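Local coordinates for protein putative hydantoin racemase (Klebsiella pneumoniae subsp. pneumoniae, PDB 3QVL) that racemises allantoin, interconverting its enantiomers, and probably does the same with other 5-monosubstituted hydantoins, at residues R3-N8 with I62-E67; G72-S77 with A206-V211; F78-L83 with G96-A101. All coordinates share one frame; numbering follows the deposited sequence. Where two conformers were deposited one is given.

Contact 1 of 3, residues R3-N8 with I62-E67; sequences RIQVIN and IRAGRE
Gln-5 and Ile-7, alternate residues on one face of strand 2-7, meet Ile-62 and Gly-65 of helix 48-68, which runs almost antiparallel to the strand (169°) with the two local axes 9.6 Å apart.

The polar part is the carboxamide of Gln-5. Its side chain reaches straight out from the strand because CG lies anti to the backbone N (chi1 -171°) and the chain stays extended beyond it. The amide end thereby comes up against bare backbone: Gln-5 NE2 is 3.5 Å from Gly-65 N, too poorly placed to count as a hydrogen bond, and Gln-5 OE1 is 3.7 Å from Gly-65 CA. Gly-65, lacking a side chain, lets the amide come this close to the helix. These are packing contacts; the bonds that hold the amide go to residues outside both segments. NE2 donates to Gln-61 O, one residue before Ile-62, and OE1 accepts from His-73 ND1 of the adjacent strand, so both ends of this buried group are satisfied and its rotation is fixed.

The apolar part is a single pair. Ile-62 starts out pointing away from the strand, yet its longer branch bends round to bring CD1 back. The ends of Ile-7 and Ile-62 touch, CD1 to CD1 at 3.7 Å, and the two side chains cross at about a right angle.

Such packing is typical of the parallel alpha/beta fold of Asp/Glu/hydantoin racemases: helix 48-68 belongs to the beta-alpha-beta crossover from strand 31-36 to strand 72-75 and covers strand 2-7, which lies between them.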
ATOM      1  N   ARG A   3      -0.405   6.112 -38.965  1.00 20.15           N
ATOM      2  CA  ARG A   3      -1.800   6.508 -38.796  1.00 19.75           C
ATOM      3  C   ARG A   3      -2.300   6.137 -37.406  1.00 19.21           C
ATOM      4  O   ARG A   3      -2.256   4.970 -37.009  1.00 19.08           O
ATOM      5  CB  ARG A   3      -2.680   5.882 -39.878  1.00 19.93           C
ATOM      6  CG  ARG A   3      -2.403   6.396 -41.287  1.00 20.60           C
ATOM      7  CD  ARG A   3      -3.422   5.851 -42.271  1.00 21.98           C
ATOM      8  NE  ARG A   3      -3.343   4.396 -42.383  1.00 23.04           N
ATOM      9  CZ  ARG A   3      -4.385   3.597 -42.596  1.00 23.43           C
ATOM     10  NH1 ARG A   3      -5.609   4.098 -42.715  1.00 23.77           N
ATOM     11  NH2 ARG A   3      -4.200   2.288 -42.681  1.00 23.85           N
ATOM     12  N   ILE A   4      -2.759   7.146 -36.671  1.00 18.59           N
ATOM     13  CA  ILE A   4      -3.242   6.962 -35.305  1.00 18.01           C
ATOM     14  C   ILE A   4      -4.719   7.325 -35.211  1.00 17.63           C
ATOM     15  O   ILE A   4      -5.116   8.450 -35.523  1.00 17.62           O
ATOM     16  CB  ILE A   4      -2.425   7.799 -34.285  1.00 18.00           C
ATOM     17  CG1 ILE A   4      -0.930   7.480 -34.399  1.00 17.95           C
ATOM     18  CG2 ILE A   4      -2.931   7.558 -32.856  1.00 17.84           C
ATOM     19  CD1 ILE A   4      -0.028   8.433 -33.640  1.00 17.91           C
ATOM     20  N   GLN A   5      -5.523   6.356 -34.783  1.00 17.16           N
ATOM     21  CA  GLN A   5      -6.947   6.570 -34.569  1.00 16.73           C
ATOM     22  C   GLN A   5      -7.171   7.139 -33.172  1.00 16.49           C
ATOM     23  O   GLN A   5      -6.946   6.457 -32.171  1.00 16.44           O
ATOM     24  CB  GLN A   5      -7.716   5.258 -34.745  1.00 16.71           C
ATOM     25  CG  GLN A   5      -9.231   5.417 -34.754  1.00 16.57           C
ATOM     26  CD  GLN A   5      -9.966   4.099 -34.609  1.00 16.36           C
ATOM     27  OE1 GLN A   5      -9.566   3.228 -33.834  1.00 16.43           O
ATOM     28  NE2 GLN A   5     -11.056   3.948 -35.352  1.00 16.14           N
ATOM     29  N   VAL A   6      -7.599   8.396 -33.113  1.00 16.16           N
ATOM     30  CA  VAL A   6      -7.894   9.042 -31.838  1.00 15.90           C
ATOM     31  C   VAL A   6      -9.402   8.999 -31.597  1.00 15.77           C
ATOM     32  O   VAL A   6     -10.172   9.702 -32.259  1.00 15.75           O
ATOM     33  CB  VAL A   6      -7.351  10.492 -31.778  1.00 15.89           C
ATOM     34  CG1 VAL A   6      -7.572  11.089 -30.398  1.00 15.76           C
ATOM     35  CG2 VAL A   6      -5.864  10.522 -32.124  1.00 15.78           C
ATOM     36  N   ILE A   7      -9.809   8.156 -30.652  1.00 15.59           N
ATOM     37  CA  ILE A   7     -11.221   7.897 -30.395  1.00 15.41           C
ATOM     38  C   ILE A   7     -11.751   8.727 -29.232  1.00 15.35           C
ATOM     39  O   ILE A   7     -11.322   8.555 -28.092  1.00 15.26           O
ATOM     40  CB  ILE A   7     -11.486   6.396 -30.093  1.00 15.38           C
ATOM     41  CG1 ILE A   7     -10.865   5.501 -31.170  1.00 15.28           C
ATOM     42  CG2 ILE A   7     -12.992   6.130 -29.947  1.00 15.32           C
ATOM     43  CD1 ILE A   7     -10.727   4.048 -30.758  1.00 15.05           C
ATOM     44  N   ASN A   8     -12.680   9.629 -29.537  1.00 15.26           N
ATOM     45  CA  ASN A   8     -13.495  10.258 -28.510  1.00 15.24           C
ATOM     46  C   ASN A   8     -14.586   9.263 -28.119  1.00 15.26           C
ATOM     47  O   ASN A   8     -15.433   8.929 -28.945  1.00 15.25           O
ATOM     48  CB  ASN A   8     -14.110  11.566 -29.025  1.00 15.17           C
ATOM     49  CG  ASN A   8     -15.026  12.233 -28.006  1.00 15.14           C
ATOM     50  OD1 ASN A   8     -14.988  11.922 -26.812  1.00 15.13           O
ATOM     51  ND2 ASN A   8     -15.854  13.160 -28.477  1.00 14.66           N
ATOM     52  N   ILE A  62     -12.413   0.736 -32.358  1.00 16.78           N
ATOM     53  CA  ILE A  62     -11.205  -0.101 -32.375  1.00 16.99           C
ATOM     54  C   ILE A  62     -11.289  -1.117 -33.516  1.00 17.26           C
ATOM     55  O   ILE A  62     -10.329  -1.297 -34.272  1.00 17.23           O
ATOM     56  CB  ILE A  62     -10.986  -0.835 -31.017  1.00 16.95           C
ATOM     57  CG1 ILE A  62     -10.645   0.159 -29.895  1.00 16.89           C
ATOM     58  CG2 ILE A  62      -9.916  -1.928 -31.136  1.00 16.93           C
ATOM     59  CD1 ILE A  62      -9.250   0.774 -29.965  1.00 16.89           C
ATOM     60  N   ARG A  63     -12.449  -1.763 -33.632  1.00 17.58           N
ATOM     61  CA  ARG A  63     -12.728  -2.703 -34.716  1.00 18.00           C
ATOM     62  C   ARG A  63     -12.540  -2.040 -36.081  1.00 18.08           C
ATOM     63  O   ARG A  63     -11.879  -2.599 -36.958  1.00 18.10           O
ATOM     64  CB  ARG A  63     -14.147  -3.270 -34.568  1.00 18.09           C
ATOM     65  CG  ARG A  63     -14.531  -4.351 -35.579  1.00 18.74           C
ATOM     66  CD  ARG A  63     -15.239  -3.772 -36.798  1.00 19.94           C
ATOM     67  NE  ARG A  63     -16.503  -3.130 -36.444  1.00 20.85           N
ATOM     68  CZ  ARG A  63     -17.053  -2.122 -37.116  1.00 21.48           C
ATOM     69  NH1 ARG A  63     -18.207  -1.610 -36.709  1.00 22.03           N
ATOM     70  NH2 ARG A  63     -16.453  -1.617 -38.188  1.00 21.70           N
ATOM     71  N   ALA A  64     -13.115  -0.849 -36.244  1.00 18.26           N
ATOM     72  CA  ALA A  64     -12.991  -0.075 -37.481  1.00 18.43           C
ATOM     73  C   ALA A  64     -11.538   0.299 -37.774  1.00 18.58           C
ATOM     74  O   ALA A  64     -11.084   0.195 -38.916  1.00 18.59           O
ATOM     75  CB  ALA A  64     -13.866   1.172 -37.420  1.00 18.40           C
ATOM     76  N   GLY A  65     -10.816   0.723 -36.737  1.00 18.70           N
ATOM     77  CA  GLY A  65      -9.406   1.091 -36.857  1.00 18.91           C
ATOM     78  C   GLY A  65      -8.523  -0.067 -37.281  1.00 19.11           C
ATOM     79  O   GLY A  65      -7.654   0.089 -38.141  1.00 19.07           O
ATOM     80  N   ARG A  66      -8.756  -1.232 -36.678  1.00 19.29           N
ATOM     81  CA  ARG A  66      -8.009  -2.449 -37.002  1.00 19.56           C
ATOM     82  C   ARG A  66      -8.284  -2.921 -38.434  1.00 19.74           C
ATOM     83  O   ARG A  66      -7.381  -3.420 -39.111  1.00 19.78           O
ATOM     84  CB  ARG A  66      -8.321  -3.561 -35.994  1.00 19.51           C
ATOM     85  CG  ARG A  66      -7.430  -4.791 -36.122  1.00 19.58           C
ATOM     86  CD  ARG A  66      -7.799  -5.856 -35.107  1.00 19.64           C
ATOM     87  NE  ARG A  66      -7.272  -7.167 -35.481  1.00 19.92           N
ATOM     88  CZ  ARG A  66      -7.548  -8.304 -34.847  1.00 20.05           C
ATOM     89  NH1 ARG A  66      -8.349  -8.310 -33.789  1.00 20.02           N
ATOM     90  NH2 ARG A  66      -7.017  -9.442 -35.272  1.00 20.21           N
ATOM     91  N   GLU A  67      -9.529  -2.758 -38.884  1.00 19.97           N
ATOM     92  CA  GLU A  67      -9.912  -3.057 -40.267  1.00 20.24           C
ATOM     93  C   GLU A  67      -9.179  -2.152 -41.255  1.00 20.28           C
ATOM     94  O   GLU A  67      -8.804  -2.585 -42.347  1.00 20.33           O
ATOM     95  CB  GLU A  67     -11.425  -2.912 -40.457  1.00 20.31           C
ATOM     96  CG  GLU A  67     -12.250  -4.066 -39.901  1.00 20.82           C
ATOM     97  CD  GLU A  67     -13.748  -3.871 -40.087  1.00 21.46           C
ATOM     98  OE1 GLU A  67     -14.459  -4.883 -40.267  1.00 22.00           O
ATOM     99  OE2 GLU A  67     -14.218  -2.712 -40.054  1.00 21.93           O
TER

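Contact 2 of 3, residues G72-S77 with A206-V211; sequences GHVIAS and AAVKMV. Unlike the reference sequence in segment 72-77: Ser-77 (reference Cys). With 5HY ([(4R)-2,5-dioxoimidazolidin-4-yl]acetic acid), chain C.
Val-74 is the side chain that strand 72-75 turns toward helix 203-216, where it meets Ala-207, Val-208 and Val-211. From CB the side chain forks against the helix. Branch CG1, anti to the backbone N (chi1 170°), ends on the methyl of Ala-207, with Val-74 CG1 and Ala-207 CB 3.6 Å apart. The other branch is shared more widely: Val-74 CG2 is 3.8 Å from Ala-207 CB, 3.9 Å from Val-211 CG2 and 4.0 Å from the backbone N of Val-208. The fork thus straddles the Ala-207 methyl and reaches one turn along the helix to Val-211.

Val-211 completes the seam with both of its own branches. Its CG1 rests on the strand backbone at Gly-72 CA (3.7 Å), a close approach made possible by the missing side chain there, while its CG2 lies 3.6 Å from His-73 O. Strand and helix run close to antiparallel, 159° between their local axes. The His-73 side chain leaves on the other side of the strand, where its ND1 bonds Gln-5 OE1. Met-210 of the same helix, its end leading away from the strand, packs on Met-210 of the second subunit.

Farther along the 72-77 segment, Ser-77, a cysteine in the reference sequence, borders the bound hydantoin acetic acid. Ser-77 was modelled in two conformers, and the 3.1 Å between its OG and atom C of the ligand in one of them is doubtful in detail.

Methyl groups and backbone alone make the strand-helix seam, which therefore holds by shape and exclusion of water, without polar pairing; the seam is apolar, while the same segment ends at Ser-77 in the ligand pocket.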
ATOM      1  N   GLY A  72      -1.947   2.580 -34.363  1.00 16.77           N
ATOM      2  CA  GLY A  72      -2.268   2.671 -32.942  1.00 16.29           C
ATOM      3  C   GLY A  72      -3.555   3.420 -32.661  1.00 15.93           C
ATOM      4  O   GLY A  72      -4.160   4.003 -33.565  1.00 15.89           O
ATOM      5  N   HIS A  73      -3.971   3.402 -31.397  1.00 15.55           N
ATOM      6  CA  HIS A  73      -5.233   4.010 -30.982  1.00 15.15           C
ATOM      7  C   HIS A  73      -5.069   4.848 -29.719  1.00 14.94           C
ATOM      8  O   HIS A  73      -4.211   4.569 -28.877  1.00 14.90           O
ATOM      9  CB  HIS A  73      -6.300   2.941 -30.722  1.00 15.16           C
ATOM     10  CG  HIS A  73      -6.366   1.871 -31.768  1.00 15.05           C
ATOM     11  ND1 HIS A  73      -7.323   1.854 -32.759  1.00 14.77           N
ATOM     12  CD2 HIS A  73      -5.605   0.767 -31.961  1.00 14.96           C
ATOM     13  CE1 HIS A  73      -7.147   0.790 -33.522  1.00 14.89           C
ATOM     14  NE2 HIS A  73      -6.108   0.116 -33.062  1.00 14.90           N
ATOM     15  N   VAL A  74      -5.910   5.873 -29.597  1.00 14.66           N
ATOM     16  CA  VAL A  74      -5.982   6.700 -28.396  1.00 14.41           C
ATOM     17  C   VAL A  74      -7.426   6.720 -27.887  1.00 14.31           C
ATOM     18  O   VAL A  74      -8.354   6.969 -28.658  1.00 14.23           O
ATOM     19  CB  VAL A  74      -5.486   8.146 -28.670  1.00 14.41           C
ATOM     20  CG1 VAL A  74      -5.783   9.064 -27.489  1.00 14.21           C
ATOM     21  CG2 VAL A  74      -3.991   8.157 -28.983  1.00 14.28           C
ATOM     22  N   ILE A  75      -7.608   6.439 -26.597  1.00 14.17           N
ATOM     23  CA  ILE A  75      -8.921   6.560 -25.957  1.00 14.14           C
ATOM     24  C   ILE A  75      -9.002   7.921 -25.269  1.00 14.19           C
ATOM     25  O   ILE A  75      -8.355   8.154 -24.241  1.00 14.08           O
ATOM     26  CB  ILE A  75      -9.199   5.400 -24.970  1.00 14.10           C
ATOM     27  CG1 ILE A  75      -9.225   4.064 -25.721  1.00 14.05           C
ATOM     28  CG2 ILE A  75     -10.520   5.621 -24.228  1.00 14.10           C
ATOM     29  CD1 ILE A  75      -9.316   2.845 -24.827  1.00 13.91           C
ATOM     30  N   ALA A  76      -9.804   8.812 -25.849  1.00 14.29           N
ATOM     31  CA  ALA A  76      -9.759  10.235 -25.516  1.00 14.44           C
ATOM     32  C   ALA A  76     -10.794  10.749 -24.508  1.00 14.53           C
ATOM     33  O   ALA A  76     -11.384  11.818 -24.698  1.00 14.53           O
ATOM     34  CB  ALA A  76      -9.767  11.080 -26.791  1.00 14.44           C
ATOM     35  N   SER A  77     -11.003   9.967 -23.451  0.62 14.58           N
ATOM     36  CA  SER A  77     -11.792  10.380 -22.289  0.62 14.65           C
ATOM     37  C   SER A  77     -10.983  10.089 -21.029  0.62 14.73           C
ATOM     38  O   SER A  77     -10.297   9.066 -20.955  0.62 14.73           O
ATOM     39  CB  SER A  77     -13.125   9.637 -22.245  0.62 14.65           C
ATOM     40  OG  SER A  77     -13.914  10.063 -21.149  0.62 14.49           O
ATOM     41  N   ALA A 206      -0.408  13.928 -25.294  1.00 13.60           N
ATOM     42  CA  ALA A 206       0.530  12.993 -24.670  1.00 13.55           C
ATOM     43  C   ALA A 206       0.366  11.565 -25.189  1.00 13.52           C
ATOM     44  O   ALA A 206       1.357  10.886 -25.466  1.00 13.43           O
ATOM     45  CB  ALA A 206       0.385  13.032 -23.155  1.00 13.52           C
ATOM     46  N   ALA A 207      -0.884  11.123 -25.327  1.00 13.53           N
ATOM     47  CA  ALA A 207      -1.189   9.774 -25.807  1.00 13.60           C
ATOM     48  C   ALA A 207      -0.762   9.576 -27.257  1.00 13.65           C
ATOM     49  O   ALA A 207      -0.271   8.505 -27.620  1.00 13.56           O
ATOM     50  CB  ALA A 207      -2.668   9.461 -25.635  1.00 13.57           C
ATOM     51  N   VAL A 208      -0.948  10.612 -28.074  1.00 13.76           N
ATOM     52  CA  VAL A 208      -0.494  10.606 -29.467  1.00 13.98           C
ATOM     53  C   VAL A 208       1.014  10.361 -29.529  1.00 14.13           C
ATOM     54  O   VAL A 208       1.484   9.534 -30.315  1.00 14.11           O
ATOM     55  CB  VAL A 208      -0.880  11.920 -30.203  1.00 14.00           C
ATOM     56  CG1 VAL A 208      -0.167  12.038 -31.550  1.00 14.02           C
ATOM     57  CG2 VAL A 208      -2.389  11.992 -30.398  1.00 14.04           C
ATOM     58  N   LYS A 209       1.760  11.061 -28.676  1.00 14.34           N
ATOM     59  CA  LYS A 209       3.215  10.915 -28.620  1.00 14.57           C
ATOM     60  C   LYS A 209       3.640   9.536 -28.116  1.00 14.68           C
ATOM     61  O   LYS A 209       4.672   9.014 -28.538  1.00 14.68           O
ATOM     62  CB  LYS A 209       3.855  12.017 -27.764  1.00 14.58           C
ATOM     63  CG  LYS A 209       3.532  13.463 -28.182  1.00 14.84           C
ATOM     64  CD  LYS A 209       3.650  13.720 -29.687  1.00 15.28           C
ATOM     65  CE  LYS A 209       5.093  13.810 -30.154  1.00 15.33           C
ATOM     66  NZ  LYS A 209       5.161  14.044 -31.627  1.00 15.64           N
ATOM     67  N   MET A 210       2.840   8.952 -27.222  1.00 14.84           N
ATOM     68  CA  MET A 210       3.105   7.604 -26.710  1.00 15.05           C
ATOM     69  C   MET A 210       2.924   6.543 -27.792  1.00 15.11           C
ATOM     70  O   MET A 210       3.739   5.625 -27.906  1.00 15.07           O
ATOM     71  CB  MET A 210       2.232   7.283 -25.490  1.00 15.12           C
ATOM     72  CG  MET A 210       2.550   8.086 -24.226  1.00 15.53           C
ATOM     73  SD  MET A 210       4.290   8.092 -23.731  1.00 16.73           S
ATOM     74  CE  MET A 210       4.863   9.598 -24.525  1.00 16.52           C
ATOM     75  N   VAL A 211       1.859   6.680 -28.580  1.00 15.18           N
ATOM     76  CA  VAL A 211       1.608   5.783 -29.710  1.00 15.29           C
ATOM     77  C   VAL A 211       2.746   5.881 -30.729  1.00 15.37           C
ATOM     78  O   VAL A 211       3.291   4.861 -31.153  1.00 15.37           O
ATOM     79  CB  VAL A 211       0.239   6.060 -30.388  1.00 15.25           C
ATOM     80  CG1 VAL A 211       0.066   5.194 -31.629  1.00 15.33           C
ATOM     81  CG2 VAL A 211      -0.905   5.806 -29.417  1.00 15.29           C
TER
HETATM   82  C   5HY C   1     -13.764  13.159 -20.659  1.00 19.01           C
HETATM   83  N   5HY C   1     -15.825  12.656 -19.768  1.00 19.03           N
HETATM   84  O   5HY C   1     -12.563  13.361 -20.824  1.00 18.88           O
HETATM   85  CA  5HY C   1     -14.415  12.695 -19.362  1.00 19.06           C
HETATM   86  CB  5HY C   1     -14.170  13.667 -18.187  1.00 19.13           C
HETATM   87  CG  5HY C   1     -14.433  15.156 -18.469  1.00 19.38           C
HETATM   88  OAB 5HY C   1     -16.942  13.013 -21.701  1.00 18.91           O
HETATM   89  NAF 5HY C   1     -14.699  13.285 -21.599  1.00 18.97           N
HETATM   90  CAI 5HY C   1     -15.888  12.980 -21.065  1.00 19.04           C
HETATM   91  OD1 5HY C   1     -14.446  15.909 -17.473  1.00 19.89           O
HETATM   92  OD2 5HY C   1     -14.597  15.524 -19.651  1.00 19.85           O

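Contact 3 of 3, residues F78-L83 with G96-A101. With 5HY ([(4R)-2,5-dioxoimidazolidin-4-yl]acetic acid), chain C.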
ATOM      1  N   PHE A  78     -11.065  10.981 -20.043  1.00 14.84           N
ATOM      2  CA  PHE A  78     -10.231  10.880 -18.835  1.00 14.95           C
ATOM      3  C   PHE A  78     -10.493   9.681 -17.906  1.00 14.99           C
ATOM      4  O   PHE A  78      -9.769   9.475 -16.932  1.00 15.25           O
ATOM      5  CB  PHE A  78     -10.264  12.198 -18.052  1.00 14.99           C
ATOM      6  CG  PHE A  78      -9.087  12.389 -17.136  1.00 15.14           C
ATOM      7  CD1 PHE A  78      -7.823  12.670 -17.653  1.00 15.32           C
ATOM      8  CD2 PHE A  78      -9.239  12.291 -15.756  1.00 15.43           C
ATOM      9  CE1 PHE A  78      -6.730  12.848 -16.808  1.00 15.27           C
ATOM     10  CE2 PHE A  78      -8.152  12.466 -14.905  1.00 15.54           C
ATOM     11  CZ  PHE A  78      -6.896  12.745 -15.433  1.00 15.39           C
ATOM     12  N   GLY A  79     -11.516   8.891 -18.207  1.00 14.93           N
ATOM     13  CA  GLY A  79     -11.745   7.649 -17.477  1.00 14.60           C
ATOM     14  C   GLY A  79     -11.103   6.450 -18.153  1.00 14.33           C
ATOM     15  O   GLY A  79     -11.158   5.335 -17.628  1.00 14.36           O
ATOM     16  N   ASP A  80     -10.490   6.688 -19.314  1.00 14.08           N
ATOM     17  CA  ASP A  80      -9.916   5.637 -20.168  1.00 13.86           C
ATOM     18  C   ASP A  80     -10.841   4.416 -20.320  1.00 13.70           C
ATOM     19  O   ASP A  80     -10.402   3.281 -20.113  1.00 13.64           O
ATOM     20  CB  ASP A  80      -8.533   5.202 -19.651  1.00 13.84           C
ATOM     21  CG  ASP A  80      -7.518   6.337 -19.640  1.00 13.90           C
ATOM     22  OD1 ASP A  80      -7.793   7.412 -20.214  1.00 13.64           O
ATOM     23  OD2 ASP A  80      -6.431   6.146 -19.054  1.00 13.92           O
ATOM     24  N   PRO A  81     -12.120   4.645 -20.688  1.00 13.59           N
ATOM     25  CA  PRO A  81     -13.086   3.546 -20.715  1.00 13.48           C
ATOM     26  C   PRO A  81     -12.737   2.472 -21.739  1.00 13.40           C
ATOM     27  O   PRO A  81     -12.395   2.784 -22.885  1.00 13.33           O
ATOM     28  CB  PRO A  81     -14.402   4.241 -21.089  1.00 13.47           C
ATOM     29  CG  PRO A  81     -13.995   5.453 -21.821  1.00 13.55           C
ATOM     30  CD  PRO A  81     -12.717   5.901 -21.176  1.00 13.58           C
ATOM     31  N   GLY A  82     -12.811   1.217 -21.303  1.00 13.32           N
ATOM     32  CA  GLY A  82     -12.550   0.064 -22.160  1.00 13.29           C
ATOM     33  C   GLY A  82     -11.109  -0.088 -22.614  1.00 13.22           C
ATOM     34  O   GLY A  82     -10.854  -0.689 -23.657  1.00 13.16           O
ATOM     35  N   LEU A  83     -10.169   0.438 -21.828  1.00 13.16           N
ATOM     36  CA  LEU A  83      -8.750   0.426 -22.202  1.00 13.10           C
ATOM     37  C   LEU A  83      -8.200  -0.982 -22.432  1.00 13.04           C
ATOM     38  O   LEU A  83      -7.616  -1.257 -23.482  1.00 13.01           O
ATOM     39  CB  LEU A  83      -7.894   1.180 -21.173  1.00 13.14           C
ATOM     40  CG  LEU A  83      -6.381   1.254 -21.434  1.00 13.29           C
ATOM     41  CD1 LEU A  83      -6.052   2.086 -22.673  1.00 13.30           C
ATOM     42  CD2 LEU A  83      -5.648   1.797 -20.217  1.00 13.48           C
ATOM     43  N   GLY A  96      -4.665   5.339 -23.201  1.00 13.46           N
ATOM     44  CA  GLY A  96      -5.677   6.213 -22.616  1.00 13.42           C
ATOM     45  C   GLY A  96      -5.096   7.582 -22.324  1.00 13.44           C
ATOM     46  O   GLY A  96      -3.893   7.711 -22.079  1.00 13.41           O
ATOM     47  N   ILE A  97      -5.942   8.611 -22.345  1.00 13.43           N
ATOM     48  CA  ILE A  97      -5.463   9.978 -22.114  1.00 13.47           C
ATOM     49  C   ILE A  97      -5.153  10.281 -20.645  1.00 13.54           C
ATOM     50  O   ILE A  97      -4.250  11.063 -20.356  1.00 13.55           O
ATOM     51  CB  ILE A  97      -6.376  11.071 -22.741  1.00 13.48           C
ATOM     52  CG1 ILE A  97      -7.779  11.061 -22.126  1.00 13.51           C
ATOM     53  CG2 ILE A  97      -6.410  10.922 -24.260  1.00 13.40           C
ATOM     54  CD1 ILE A  97      -8.495  12.400 -22.230  1.00 13.65           C
ATOM     55  N   ALA A  98      -5.893   9.660 -19.729  1.00 13.57           N
ATOM     56  CA  ALA A  98      -5.581   9.761 -18.305  1.00 13.70           C
ATOM     57  C   ALA A  98      -4.240   9.090 -18.036  1.00 13.79           C
ATOM     58  O   ALA A  98      -3.372   9.661 -17.374  1.00 13.76           O
ATOM     59  CB  ALA A  98      -6.672   9.127 -17.465  1.00 13.63           C
ATOM     60  N   GLU A  99      -4.087   7.883 -18.577  1.00 13.94           N
ATOM     61  CA  GLU A  99      -2.849   7.114 -18.503  1.00 14.19           C
ATOM     62  C   GLU A  99      -1.651   7.937 -18.980  1.00 14.25           C
ATOM     63  O   GLU A  99      -0.666   8.084 -18.256  1.00 14.15           O
ATOM     64  CB  GLU A  99      -2.994   5.834 -19.334  1.00 14.24           C
ATOM     65  CG  GLU A  99      -1.752   4.951 -19.402  1.00 14.66           C
ATOM     66  CD  GLU A  99      -1.886   3.831 -20.420  1.00 15.03           C
ATOM     67  OE1 GLU A  99      -2.571   4.022 -21.450  1.00 14.98           O
ATOM     68  OE2 GLU A  99      -1.300   2.753 -20.195  1.00 15.25           O
ATOM     69  N   ALA A 100      -1.760   8.484 -20.189  1.00 14.34           N
ATOM     70  CA  ALA A 100      -0.673   9.243 -20.808  1.00 14.54           C
ATOM     71  C   ALA A 100      -0.324  10.522 -20.047  1.00 14.71           C
ATOM     72  O   ALA A 100       0.854  10.826 -19.861  1.00 14.65           O
ATOM     73  CB  ALA A 100      -1.007   9.559 -22.252  1.00 14.53           C
ATOM     74  N   ALA A 101      -1.347  11.257 -19.610  1.00 14.90           N
ATOM     75  CA  ALA A 101      -1.150  12.508 -18.873  1.00 15.21           C
ATOM     76  C   ALA A 101      -0.455  12.280 -17.532  1.00 15.48           C
ATOM     77  O   ALA A 101       0.443  13.038 -17.159  1.00 15.44           O
ATOM     78  CB  ALA A 101      -2.474  13.228 -18.670  1.00 15.19           C
TER
HETATM   79  C   5HY C   1     -13.764  13.159 -20.659  1.00 19.01           C
HETATM   80  N   5HY C   1     -15.825  12.656 -19.768  1.00 19.03           N
HETATM   81  O   5HY C   1     -12.563  13.361 -20.824  1.00 18.88           O
HETATM   82  CA  5HY C   1     -14.415  12.695 -19.362  1.00 19.06           C
HETATM   83  CB  5HY C   1     -14.170  13.667 -18.187  1.00 19.13           C
HETATM   84  CG  5HY C   1     -14.433  15.156 -18.469  1.00 19.38           C
HETATM   85  OAB 5HY C   1     -16.942  13.013 -21.701  1.00 18.91           O
HETATM   86  NAF 5HY C   1     -14.699  13.285 -21.599  1.00 18.97           N
HETATM   87  CAI 5HY C   1     -15.888  12.980 -21.065  1.00 19.04           C
HETATM   88  OD1 5HY C   1     -14.446  15.909 -17.473  1.00 19.89           O
HETATM   89  OD2 5HY C   1     -14.597  15.524 -19.651  1.00 19.85           O
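The loop 78-83, closing in a type II turn from Asp-80 to Leu-83, lies against the first turn of helix 97-108, with Phe-78 CA and Ala-98 CA 4.8 Å apart. The Asp-80 carboxylate straddles two peptide N-H groups of that turn: OD1 accepts from Ala-98 N at 3.0 Å (156°) and OD2 from Glu-99 N at 3.0 Å (148°), each through its syn lone pair. OD2 is also bonded to Tyr-132 OH of helix 122-132. Buried negative charge at this helix start is probably stabilised by the helix dipole.

The extended side chain of Glu-99 (CG anti to the backbone N, chi1 177°) brings OE1 to Gly-96 N, which it meets nearly along the C-O axis, while OE2 forms a salt bridge with Arg-87. Phe-78 lays one ring face over the Ala-98 methyl, a CH-pi contact with CB 3.9 Å from the ring centroid. The backbone N of Phe-78 meanwhile donates to ligand atom O at 2.9 Å.

Glu-99 thus supplies the return half of a capping box to the N-cap residue Gly-96, and Asp-80 from the loop stands in for the missing N-cap side chain, next to the Phe-78 N-H that binds the ligand.

Contacts 1 and 2, with centres 11 Å apart, use opposite faces of one parallel sheet: strand 2-7 is joined to segment 72-77 by probable hydrogen bonds from Ile-7 N to Val-74 O and from Ala-76 N to Ile-7 O, both 2.7 Å. Helix 48-68 packs on one face, helix 203-216 on the other. Contact 3, nested in the chain loop that contact 2 closes, sits 9 Å from it centre to centre; they join where Ile-97 N probably bonds Ile-75 O at 3.1 Å. Contacts 2 and 3 both reach the ligand, through the consecutive residues Ser-77 and Phe-78, whereas the side chain of Ile-7 in contact 1 stays about 11 Å from it.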